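Side-chain contacts in superoxide dismutase [Cu-Zn] (Bacteroidetes bacterium GWA2_30_7, PDB 7B4O), which probably catalyses the dismutation of superoxide to oxygen and hydrogen peroxide at a copper-zinc site, filled here by zinc alone: residues 94-97 / 98-102; 42-45 / 46-50. All coordinates share one frame; numbering follows the deposited sequence.

Contact 1. Residues 94-97 / 98-102. With ZN (zinc ion), chain G.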
loop_
_atom_site.group_PDB
_atom_site.type_symbol
_atom_site.label_atom_id
_atom_site.label_comp_id
_atom_site.label_asym_id
_atom_site.label_seq_id
_atom_site.Cartn_x
_atom_site.Cartn_y
_atom_site.Cartn_z
ATOM N N THR A 94 -13.236 -10.769 -14.017
ATOM C CA THR A 94 -13.218 -11.896 -14.969
ATOM C C THR A 94 -11.895 -11.870 -15.733
ATOM O O THR A 94 -11.583 -10.847 -16.359
ATOM C CB THR A 94 -14.422 -11.867 -15.912
ATOM O OG1 THR A 94 -15.597 -11.921 -15.105
ATOM C CG2 THR A 94 -14.420 -13.022 -16.891
ATOM N N ALA A 95 -11.167 -12.983 -15.681
ATOM C CA ALA A 95 -9.942 -13.200 -16.479
ATOM C C ALA A 95 -10.306 -13.931 -17.775
ATOM O O ALA A 95 -11.095 -14.883 -17.729
ATOM C CB ALA A 95 -8.917 -13.953 -15.666
ATOM N N ASP A 96 -9.711 -13.488 -18.888
ATOM C CA ASP A 96 -9.877 -14.116 -20.222
ATOM C C ASP A 96 -9.000 -15.374 -20.315
ATOM O O ASP A 96 -8.345 -15.756 -19.315
ATOM C CB ASP A 96 -9.606 -13.109 -21.341
ATOM C CG ASP A 96 -8.172 -12.626 -21.475
ATOM O OD1 ASP A 96 -7.271 -13.294 -20.943
ATOM O OD2 ASP A 96 -7.976 -11.577 -22.131
ATOM N N GLU A 97 -8.984 -16.000 -21.486
ATOM C CA GLU A 97 -8.295 -17.303 -21.691
ATOM C C GLU A 97 -6.775 -17.147 -21.505
ATOM O O GLU A 97 -6.109 -18.170 -21.282
ATOM C CB GLU A 97 -8.683 -17.899 -23.040
ATOM C CG GLU A 97 -8.116 -17.169 -24.236
ATOM C CD GLU A 97 -8.439 -17.838 -25.570
ATOM O OE1 GLU A 97 -7.980 -18.992 -25.805
ATOM O OE2 GLU A 97 -9.165 -17.213 -26.375
ATOM N N ASN A 98 -6.253 -15.926 -21.573
ATOM C CA ASN A 98 -4.802 -15.619 -21.431
ATOM C C ASN A 98 -4.466 -15.179 -20.000
ATOM O O ASN A 98 -3.285 -14.910 -19.735
ATOM C CB ASN A 98 -4.356 -14.556 -22.435
ATOM C CG ASN A 98 -4.780 -14.851 -23.858
ATOM O OD1 ASN A 98 -5.312 -13.988 -24.561
ATOM N ND2 ASN A 98 -4.540 -16.068 -24.293
ATOM N N GLY A 99 -5.455 -15.130 -19.098
ATOM C CA GLY A 99 -5.250 -14.732 -17.694
ATOM C C GLY A 99 -5.292 -13.224 -17.497
ATOM O O GLY A 99 -4.995 -12.775 -16.385
ATOM N N LYS A 100 -5.639 -12.469 -18.541
ATOM C CA LYS A 100 -5.759 -10.994 -18.474
ATOM C C LYS A 100 -7.168 -10.644 -17.988
ATOM O O LYS A 100 -8.143 -11.205 -18.499
ATOM C CB LYS A 100 -5.499 -10.345 -19.831
ATOM C CG LYS A 100 -5.572 -8.825 -19.852
ATOM C CD LYS A 100 -5.163 -8.248 -21.195
ATOM C CE LYS A 100 -3.661 -8.203 -21.390
ATOM N NZ LYS A 100 -3.012 -7.168 -20.544
ATOM N N ALA A 101 -7.245 -9.718 -17.049
ATOM C CA ALA A 101 -8.512 -9.329 -16.406
ATOM C C ALA A 101 -8.618 -7.809 -16.400
ATOM O O ALA A 101 -7.709 -7.136 -15.889
ATOM C CB ALA A 101 -8.587 -9.911 -15.016
ATOM N N HIS A 102 -9.724 -7.312 -16.940
ATOM C CA HIS A 102 -10.084 -5.880 -16.952
ATOM C C HIS A 102 -11.432 -5.726 -16.260
ATOM O O HIS A 102 -12.369 -6.493 -16.567
ATOM C CB HIS A 102 -10.081 -5.337 -18.379
ATOM C CG HIS A 102 -10.514 -3.921 -18.488
ATOM N ND1 HIS A 102 -9.711 -2.849 -18.111
ATOM C CD2 HIS A 102 -11.661 -3.385 -18.946
ATOM C CE1 HIS A 102 -10.365 -1.725 -18.341
ATOM N NE2 HIS A 102 -11.547 -2.032 -18.857
HETATM ZN ZN ZN G . -12.844 -0.708 -19.618
HETATM O O HOH W 1 -14.033 -8.259 -15.178
HETATM O O HOH W 2 -11.549 -9.098 -18.420
HETATM O O HOH W 3 -5.643 -11.373 -23.475
#
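Asp96 and Lys100 stand opposite each other at the mouth of a tight hairpin, their side chains side by side, and their backbones close it: Asp96 N gives a nearly straight bond (173°) to Lys100 O at 2.8 Å. Gly99 N also bonds to Asp96 O at 3.0 Å, completing a type I turn. With Gly99, the last residue of the turn, at positive phi, this is the classic type I turn with a G1 bulge.

The Asp96 carboxylate satisfies two more of the loop's amides. Its CG is swung between the backbone N and the carbonyl carbon (chi1 68°), which folds OD1 back over the turn. There Asp96 OD1 accepts from Asn98 N at 2.9 Å, an Asx turn, and from Lys100 N at 3.0 Å; the two donors approach from opposite faces of the carboxylate plane. The second oxygen, Asp96 OD2, takes a hydrogen from a water at 2.7 Å that also donates to Asn98 OD1. With an alanine here, the Asn98 and Lys100 amides would probably lose their shared acceptor, and that water one of its mates.

Beyond this closed tip the strands part. Thr94 and His102 are joined through two waters, one linking Thr94 N to His102 O and the other Thr94 O to His102 N. His102 NE2 binds a zinc ion at 2.0 Å, together with Glu104, while Asp39 OD1 holds ND1 and so fixes the ring's rotation.

The hairpin thus connects strand 89-95, which pairs with strand 46-53, to strand 101-107, which pairs with strand 33-41.

Contact 2. Residues 42-45 / 46-50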
loop_
_atom_site.group_PDB
_atom_site.type_symbol
_atom_site.label_atom_id
_atom_site.label_comp_id
_atom_site.label_asym_id
_atom_site.label_seq_id
_atom_site.Cartn_x
_atom_site.Cartn_y
_atom_site.Cartn_z
ATOM N N GLY A 42 -2.106 -12.924 -15.072
ATOM C CA GLY A 42 -1.649 -14.139 -14.378
ATOM C C GLY A 42 -2.770 -14.860 -13.655
ATOM O O GLY A 42 -2.456 -15.759 -12.856
ATOM N N LEU A 43 -4.031 -14.510 -13.928
ATOM C CA LEU A 43 -5.203 -15.154 -13.285
ATOM C C LEU A 43 -5.639 -16.393 -14.062
ATOM O O LEU A 43 -5.577 -16.392 -15.286
ATOM C CB LEU A 43 -6.360 -14.158 -13.211
ATOM C CG LEU A 43 -6.268 -13.166 -12.068
ATOM C CD1 LEU A 43 -7.171 -11.988 -12.335
ATOM C CD2 LEU A 43 -6.601 -13.812 -10.732
ATOM N N SER A 44 -6.147 -17.394 -13.351
ATOM C CA SER A 44 -6.855 -18.521 -14.000
ATOM C C SER A 44 -8.071 -17.938 -14.709
ATOM O O SER A 44 -8.728 -17.027 -14.196
ATOM C CB SER A 44 -7.211 -19.620 -13.034
ATOM O OG SER A 44 -8.061 -19.154 -12.006
ATOM N N PRO A 45 -8.397 -18.388 -15.935
ATOM C CA PRO A 45 -9.575 -17.881 -16.631
ATOM C C PRO A 45 -10.838 -18.053 -15.778
ATOM O O PRO A 45 -10.963 -19.056 -15.092
ATOM C CB PRO A 45 -9.632 -18.731 -17.906
ATOM C CG PRO A 45 -8.193 -19.085 -18.140
ATOM C CD PRO A 45 -7.640 -19.339 -16.754
ATOM N N GLY A 46 -11.725 -17.064 -15.845
ATOM C CA GLY A 46 -13.030 -17.073 -15.161
ATOM C C GLY A 46 -13.123 -16.006 -14.083
ATOM O O GLY A 46 -12.315 -15.044 -14.090
ATOM N N LYS A 47 -14.086 -16.164 -13.185
ATOM C CA LYS A 47 -14.472 -15.097 -12.233
ATOM C C LYS A 47 -13.698 -15.258 -10.927
ATOM O O LYS A 47 -13.618 -16.375 -10.396
ATOM C CB LYS A 47 -15.982 -15.133 -11.995
ATOM C CG LYS A 47 -16.822 -14.658 -13.171
ATOM C CD LYS A 47 -18.306 -14.643 -12.836
ATOM C CE LYS A 47 -19.140 -13.698 -13.670
ATOM N NZ LYS A 47 -20.549 -13.738 -13.224
ATOM N N HIS A 48 -13.209 -14.146 -10.403
ATOM C CA HIS A 48 -12.414 -14.080 -9.157
ATOM C C HIS A 48 -12.991 -13.019 -8.231
ATOM O O HIS A 48 -13.137 -11.869 -8.669
ATOM C CB HIS A 48 -10.956 -13.761 -9.488
ATOM C CG HIS A 48 -10.285 -14.834 -10.265
ATOM N ND1 HIS A 48 -9.567 -15.813 -9.648
ATOM C CD2 HIS A 48 -10.233 -15.084 -11.583
ATOM C CE1 HIS A 48 -9.072 -16.637 -10.556
ATOM N NE2 HIS A 48 -9.456 -16.204 -11.758
ATOM N N GLY A 49 -13.279 -13.404 -6.987
ATOM C CA GLY A 49 -13.615 -12.437 -5.937
ATOM C C GLY A 49 -12.623 -11.296 -5.901
ATOM O O GLY A 49 -11.407 -11.522 -5.987
ATOM N N PHE A 50 -13.146 -10.088 -5.741
ATOM C CA PHE A 50 -12.391 -8.824 -5.896
ATOM C C PHE A 50 -12.845 -7.906 -4.765
ATOM O O PHE A 50 -13.958 -7.354 -4.855
ATOM C CB PHE A 50 -12.673 -8.260 -7.293
ATOM C CG PHE A 50 -11.897 -7.032 -7.674
ATOM C CD1 PHE A 50 -10.561 -7.107 -8.040
ATOM C CD2 PHE A 50 -12.528 -5.799 -7.728
ATOM C CE1 PHE A 50 -9.864 -5.960 -8.413
ATOM C CE2 PHE A 50 -11.844 -4.658 -8.111
ATOM C CZ PHE A 50 -10.513 -4.742 -8.450
#
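The His48 imidazole has Leu43 on one face and Ser44 at its edge. Leu43 CD2 sits almost exactly above the ring centre, 3.7 Å from the His48 centroid and only 5° off the normal, a CH-pi contact made by a single methyl branch. At the edge, His48 NE2 donates to Ser44 O at 2.7 Å; the bond is nearly straight (169°), and the oxygen lies close to the ring plane. The Ser44 hydroxyl comes to the same end of the ring, with OG 3.1 Å from His48 CE1.

Backbone and side chain share the work of placing these groups. His48 CG stands beside its own backbone N (chi1 -65°), which sends the imidazole back along the strand toward the preceding loop rather than onward. Leu43 runs the other way, so the two side chains pass each other in opposite directions, with the leucine's CD2 methyl lying on the imidazole. Between them the chain turns through Pro45 and Gly46, where the backbone angles of Gly46 would jam a beta carbon against Pro45 O.

Both ring nitrogens are engaged, since ND1 bonds to His126 O. Two carbonyl acceptors on one imidazole are consistent with a protonated, positively charged ring. His126 is itself a metal ligand, and His48 therefore ties the loop to the backbone of a first-shell residue.

Leu43 also packs on Ala95, Ala101 and Val125, closing this end of the barrel much as the plugging leucine of other Cu,Zn superoxide dismutases does. His48 belongs to strand 46-53, which runs between strands 89-95 and 122-126, while residues 42-45 connect it to strand 33-41.

In the fold
The two contacts illustrate how neighbouring connections can seal one end of a Greek-key barrel together. Their centres are 7 Å apart, and two probable backbone hydrogen bonds join them: Ala95 N to Gly46 O at 2.8 Å and Gly99 O to Leu43 N at 3.2 Å. Packing adds to this, with Ala95 CB 3.4 Å from Ser44 O. Their relations to metal differ. Contact 1 supplies a ligand, His102, to a zinc ion outside the paired metal centre. Contact 2 supplies no ligand; the His48 side chain is about 10 Å from a bound zinc, and its link to the active site runs through the backbone of His126, a ligand of one of the paired metals.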